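Local coordinates for malonyl CoA-acyl carrier protein transacylase (Synechocystis sp. PCC 6803 substr. Kazusa, PDB 4RR5) that catalyses the transfer of the malonyl group from malonyl-CoA to holo-acyl carrier protein, supplying malonyl-ACP for fatty acid biosynthesis, at residues M129-Q135 with V173-R177; T144-L148 with I159-V163. All coordinates share one frame; numbering follows the deposited sequence.

Contact 1 (M129-Q135 with V173-R177); sequences MKFDQTQ and VKARR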
loop_
_atom_site.group_PDB
_atom_site.type_symbol
_atom_site.label_atom_id
_atom_site.label_comp_id
_atom_site.label_asym_id
_atom_site.label_seq_id
_atom_site.Cartn_x
_atom_site.Cartn_y
_atom_site.Cartn_z
ATOM N N MET A 129 -18.512 -0.254 -2.865
ATOM C CA MET A 129 -18.582 -1.693 -2.705
ATOM C C MET A 129 -19.875 -2.167 -3.335
ATOM O O MET A 129 -20.940 -1.621 -3.059
ATOM C CB MET A 129 -18.494 -2.106 -1.227
ATOM C CG MET A 129 -18.938 -3.559 -0.998
ATOM S SD MET A 129 -18.539 -4.356 0.582
ATOM C CE MET A 129 -18.988 -6.058 0.200
ATOM N N LYS A 130 -19.754 -3.166 -4.205
ATOM C CA LYS A 130 -20.890 -3.767 -4.887
ATOM C C LYS A 130 -21.625 -2.749 -5.767
ATOM O O LYS A 130 -22.713 -2.283 -5.423
ATOM C CB LYS A 130 -21.853 -4.393 -3.869
ATOM C CG LYS A 130 -22.033 -5.894 -4.025
ATOM C CD LYS A 130 -20.930 -6.658 -3.324
ATOM C CE LYS A 130 -20.991 -8.136 -3.662
ATOM N NZ LYS A 130 -20.629 -8.388 -5.085
ATOM N N PHE A 131 -21.030 -2.423 -6.910
ATOM C CA PHE A 131 -21.556 -1.370 -7.774
ATOM C C PHE A 131 -21.917 -1.862 -9.162
ATOM O O PHE A 131 -21.488 -2.923 -9.598
ATOM C CB PHE A 131 -20.544 -0.216 -7.894
ATOM C CG PHE A 131 -19.192 -0.647 -8.351
ATOM C CD1 PHE A 131 -18.231 -1.031 -7.433
ATOM C CD2 PHE A 131 -18.884 -0.683 -9.703
ATOM C CE1 PHE A 131 -16.987 -1.445 -7.853
ATOM C CE2 PHE A 131 -17.641 -1.094 -10.133
ATOM C CZ PHE A 131 -16.690 -1.477 -9.210
ATOM N N ASP A 132 -22.713 -1.067 -9.856
ATOM C CA ASP A 132 -22.996 -1.332 -11.249
ATOM C C ASP A 132 -21.783 -0.934 -12.072
ATOM O O ASP A 132 -21.546 0.257 -12.281
ATOM C CB ASP A 132 -24.237 -0.564 -11.703
ATOM C CG ASP A 132 -24.901 -1.198 -12.899
ATOM O OD1 ASP A 132 -25.468 -2.295 -12.735
ATOM O OD2 ASP A 132 -24.854 -0.605 -13.996
ATOM N N GLN A 133 -21.016 -1.930 -12.520
ATOM C CA GLN A 133 -19.802 -1.675 -13.294
ATOM C C GLN A 133 -20.110 -0.847 -14.549
ATOM O O GLN A 133 -19.315 -0.001 -14.964
ATOM C CB GLN A 133 -19.120 -2.988 -13.673
ATOM C CG GLN A 133 -19.009 -3.974 -12.522
ATOM C CD GLN A 133 -18.139 -5.186 -12.859
ATOM O OE1 GLN A 133 -17.277 -5.124 -13.738
ATOM N NE2 GLN A 133 -18.365 -6.295 -12.156
ATOM N N THR A 134 -21.285 -1.083 -15.124
ATOM C CA THR A 134 -21.778 -0.314 -16.262
ATOM C C THR A 134 -22.056 1.148 -15.898
ATOM O O THR A 134 -21.570 2.063 -16.563
ATOM C CB THR A 134 -23.058 -0.951 -16.825
ATOM O OG1 THR A 134 -22.814 -2.339 -17.093
ATOM C CG2 THR A 134 -23.492 -0.251 -18.099
ATOM N N GLN A 135 -22.833 1.364 -14.842
ATOM C CA GLN A 135 -23.135 2.715 -14.377
ATOM C C GLN A 135 -21.904 3.447 -13.866
ATOM O O GLN A 135 -21.887 4.674 -13.806
ATOM C CB GLN A 135 -24.187 2.685 -13.274
ATOM C CG GLN A 135 -25.567 2.379 -13.770
ATOM C CD GLN A 135 -26.523 2.107 -12.644
ATOM O OE1 GLN A 135 -26.311 2.557 -11.518
ATOM N NE2 GLN A 135 -27.583 1.355 -12.933
ATOM N N VAL A 173 -24.558 6.391 -9.061
ATOM C CA VAL A 173 -24.093 5.061 -9.459
ATOM C C VAL A 173 -24.697 4.054 -8.481
ATOM O O VAL A 173 -24.539 4.190 -7.263
ATOM C CB VAL A 173 -22.555 4.935 -9.473
ATOM C CG1 VAL A 173 -22.140 3.477 -9.502
ATOM C CG2 VAL A 173 -21.972 5.653 -10.672
ATOM N N LYS A 174 -25.393 3.051 -9.010
ATOM C CA LYS A 174 -25.989 2.045 -8.150
ATOM C C LYS A 174 -24.890 1.250 -7.466
ATOM O O LYS A 174 -24.007 0.673 -8.128
ATOM C CB LYS A 174 -26.926 1.111 -8.925
ATOM C CG LYS A 174 -27.856 0.280 -8.034
ATOM C CD LYS A 174 -27.357 -1.149 -7.838
ATOM C CE LYS A 174 -28.192 -1.881 -6.795
ATOM N NZ LYS A 174 -27.653 -1.659 -5.419
ATOM N N ALA A 175 -24.988 1.254 -6.134
ATOM C CA ALA A 175 -24.072 0.624 -5.187
ATOM C C ALA A 175 -24.337 1.192 -3.816
ATOM O O ALA A 175 -24.507 2.403 -3.670
ATOM C CB ALA A 175 -22.630 0.883 -5.537
ATOM N N ARG A 176 -24.338 0.345 -2.803
ATOM C CA ARG A 176 -23.942 0.847 -1.506
ATOM C C ARG A 176 -23.482 -0.352 -0.697
ATOM O O ARG A 176 -23.901 -1.497 -0.951
ATOM C CB ARG A 176 -25.050 1.718 -0.825
ATOM C CG ARG A 176 -26.457 1.176 -0.623
ATOM C CD ARG A 176 -27.410 2.372 -0.324
ATOM N NE ARG A 176 -27.136 3.511 -1.210
ATOM C CZ ARG A 176 -27.408 3.522 -2.516
ATOM N NH1 ARG A 176 -27.983 2.462 -3.082
ATOM N NH2 ARG A 176 -27.101 4.582 -3.259
ATOM N N ARG A 177 -22.567 -0.068 0.234
ATOM C CA ARG A 177 -22.228 1.332 0.559
ATOM C C ARG A 177 -21.166 2.006 -0.320
ATOM O O ARG A 177 -20.430 1.360 -1.069
ATOM C CB ARG A 177 -21.824 1.454 2.023
ATOM C CG ARG A 177 -22.875 2.177 2.851
ATOM C CD ARG A 177 -22.982 3.633 2.443
ATOM N NE ARG A 177 -24.124 4.315 3.050
ATOM C CZ ARG A 177 -24.126 4.806 4.285
ATOM N NH1 ARG A 177 -23.052 4.669 5.060
ATOM N NH2 ARG A 177 -25.206 5.425 4.748
#
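Gln135 reaches across from the first turn of helix 133-140 and takes the backbone N-H of Lys174. Going out along its side chain, CB lies 4.4 Å from Val173 CG1, and CG stands opposite Gln135's own carbonyl carbon and beside its backbone N (chi1 -73°). Beyond CG the chain is extended, which carries the amide over to the loop. CD comes within van der Waals distance of Lys174 CB, and OE1 accepts from Lys174 N at 2.7 Å, the N-H arriving close to the line of the amide C=O. OE1 also lies close to Lys174 CB, with NE2 farther from it. Val173 CG2 packs at 3.3 Å against the backbone O of Gln135; one glutamine thus touches two consecutive loop residues, Val173 through its CB and backbone O and Lys174 through its amide.

The helix start itself is fixed by Asp132, the N-cap residue, whose OD2 accepts from Gln135 N on the anti side of the carboxylate, somewhat out of its plane. The same Asp132 uses its own backbone N to bond Lys174 O at 2.8 Å, and Lys174 is thereby held at both its N-H and its carbonyl. This is the place in the acyl transferase fold where the chain leaves strand 124-129 for helix 133-140, beside the loop that leads from helix 163-171 into the edge strand 178-180. At the strand end Met129 N bonds Arg177 O at 3.1 Å, next to the cis peptide that precedes Arg177. Between these bonds Ala175 turns its methyl toward the partner, where CB sits 3.3 Å from Phe131 CB and 3.2 Å from Lys130 O. The Phe131 ring leads away from the loop, chi1 55° directing it to Leu136 of helix 133-140, while Val173 also touches Ala139.

Contact 2 (T144-L148 with I159-V163); sequences TEVVL and ISGTV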
loop_
_atom_site.group_PDB
_atom_site.type_symbol
_atom_site.label_atom_id
_atom_site.label_comp_id
_atom_site.label_asym_id
_atom_site.label_seq_id
_atom_site.Cartn_x
_atom_site.Cartn_y
_atom_site.Cartn_z
ATOM N N THR A 144 -13.675 14.694 -16.116
ATOM C CA THR A 144 -12.416 15.397 -15.932
ATOM C C THR A 144 -12.089 15.571 -14.457
ATOM O O THR A 144 -10.950 15.856 -14.102
ATOM C CB THR A 144 -12.449 16.795 -16.610
ATOM O OG1 THR A 144 -13.574 17.544 -16.125
ATOM C CG2 THR A 144 -12.558 16.662 -18.133
ATOM N N GLU A 145 -13.082 15.404 -13.593
ATOM C CA GLU A 145 -12.860 15.715 -12.184
ATOM C C GLU A 145 -12.796 14.461 -11.310
ATOM O O GLU A 145 -12.423 14.555 -10.140
ATOM C CB GLU A 145 -13.946 16.666 -11.636
ATOM C CG GLU A 145 -14.356 17.876 -12.512
ATOM C CD GLU A 145 -13.195 18.634 -13.168
ATOM O OE1 GLU A 145 -12.220 19.014 -12.466
ATOM O OE2 GLU A 145 -13.282 18.875 -14.398
ATOM N N VAL A 146 -13.154 13.299 -11.867
ATOM C CA VAL A 146 -13.117 12.033 -11.117
ATOM C C VAL A 146 -12.504 10.867 -11.911
ATOM O O VAL A 146 -12.868 10.616 -13.056
ATOM C CB VAL A 146 -14.529 11.612 -10.637
ATOM C CG1 VAL A 146 -14.474 10.285 -9.895
ATOM C CG2 VAL A 146 -15.109 12.658 -9.738
ATOM N N VAL A 147 -11.565 10.159 -11.284
ATOM C CA VAL A 147 -10.883 9.035 -11.916
ATOM C C VAL A 147 -10.887 7.798 -11.001
ATOM O O VAL A 147 -11.197 7.892 -9.810
ATOM C CB VAL A 147 -9.430 9.408 -12.286
ATOM C CG1 VAL A 147 -8.520 9.302 -11.070
ATOM C CG2 VAL A 147 -8.918 8.538 -13.437
ATOM N N LEU A 148 -10.562 6.639 -11.563
ATOM C CA LEU A 148 -10.450 5.426 -10.775
ATOM C C LEU A 148 -9.031 5.322 -10.214
ATOM O O LEU A 148 -8.051 5.362 -10.960
ATOM C CB LEU A 148 -10.812 4.203 -11.611
ATOM C CG LEU A 148 -11.165 2.955 -10.797
ATOM C CD1 LEU A 148 -12.367 2.246 -11.361
ATOM C CD2 LEU A 148 -9.981 2.014 -10.772
ATOM N N ILE A 159 -12.633 5.623 -6.139
ATOM C CA ILE A 159 -12.525 6.726 -7.083
ATOM C C ILE A 159 -11.868 7.922 -6.405
ATOM O O ILE A 159 -11.841 8.005 -5.181
ATOM C CB ILE A 159 -13.891 7.133 -7.661
ATOM C CG1 ILE A 159 -14.881 7.470 -6.552
ATOM C CG2 ILE A 159 -14.448 6.028 -8.538
ATOM C CD1 ILE A 159 -16.207 7.908 -7.096
ATOM N N SER A 160 -11.326 8.832 -7.207
ATOM C CA SER A 160 -10.531 9.937 -6.688
ATOM C C SER A 160 -10.799 11.204 -7.485
ATOM O O SER A 160 -11.037 11.142 -8.689
ATOM C CB SER A 160 -9.035 9.594 -6.734
ATOM O OG SER A 160 -8.226 10.618 -6.174
ATOM N N GLY A 161 -10.760 12.355 -6.823
ATOM C CA GLY A 161 -10.925 13.607 -7.536
ATOM C C GLY A 161 -11.478 14.746 -6.708
ATOM O O GLY A 161 -11.304 14.789 -5.483
ATOM N N THR A 162 -12.136 15.679 -7.391
ATOM C CA THR A 162 -12.705 16.852 -6.735
ATOM C C THR A 162 -13.797 16.416 -5.766
ATOM O O THR A 162 -14.432 15.375 -5.969
ATOM C CB THR A 162 -13.274 17.866 -7.761
ATOM O OG1 THR A 162 -14.379 17.283 -8.467
ATOM C CG2 THR A 162 -12.196 18.274 -8.755
ATOM N N VAL A 163 -13.997 17.197 -4.704
ATOM C CA VAL A 163 -15.048 16.897 -3.727
ATOM C C VAL A 163 -16.414 16.824 -4.399
ATOM O O VAL A 163 -17.136 15.824 -4.263
ATOM C CB VAL A 163 -15.110 17.944 -2.599
ATOM C CG1 VAL A 163 -16.324 17.682 -1.703
ATOM C CG2 VAL A 163 -13.815 17.935 -1.780
#
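Val147 and Ser160 form the hydrogen-bonded pair of two antiparallel strands, 146-148 and 159-161, whose short axes approach to 4.5 Å at 145°. Val147 N gives to Ser160 O and Ser160 N to Val147 O, both at 2.8 Å; Val146 with Gly161 and Leu148 with Ile159 are the non-hydrogen-bonded pairs on either side. The ladder runs on past the strands with Thr162 N to Glu145 O, 3.0 Å. A CB on Gly161 would collide with that same Glu145 O. These are the two arms of the beta hairpin 146-153/156-161, within the mixed sheet. Val146 CG1, anti to its own N (chi1 179°), lies across Ile159 CB at 3.9 Å, and both residues pack on Val166 and Ile169 of helix 163-171. Ser160 is on the face of Val147, its OG bonded to Phe187 O. The Ser160 and His188 side chains are about 6 Å apart, His188 being an active-site residue by similarity. Thr162 N-caps helix 163-171 through OG1 to Gly165 N, and that oxygen also lies 3.3 Å from Glu145 CB. In place of Thr162, a valine here would probably leave Gly165 N without its side-chain cap.

Contact 1 lies at the surface, with most of its touching residues exposed or partly exposed, whereas contact 2 is partly buried and looks on one face toward the probable active site. Their centres are about 16 Å apart and they do not touch. Contact 2 lies within the mixed sheet, contact 1 where the chain leaves its strand 124-129 and approaches its strand 178-180; helix 133-140 leads on toward strand 146-153, and helix 163-171 runs from contact 2 toward contact 1. Contact 2 joins neighbouring strands by a regular antiparallel ladder. Contact 1, between a strand-to-helix turn and a loop, has separate backbone bonds supplemented by a side-chain amide. Each contains an N-cap residue, aspartate or threonine.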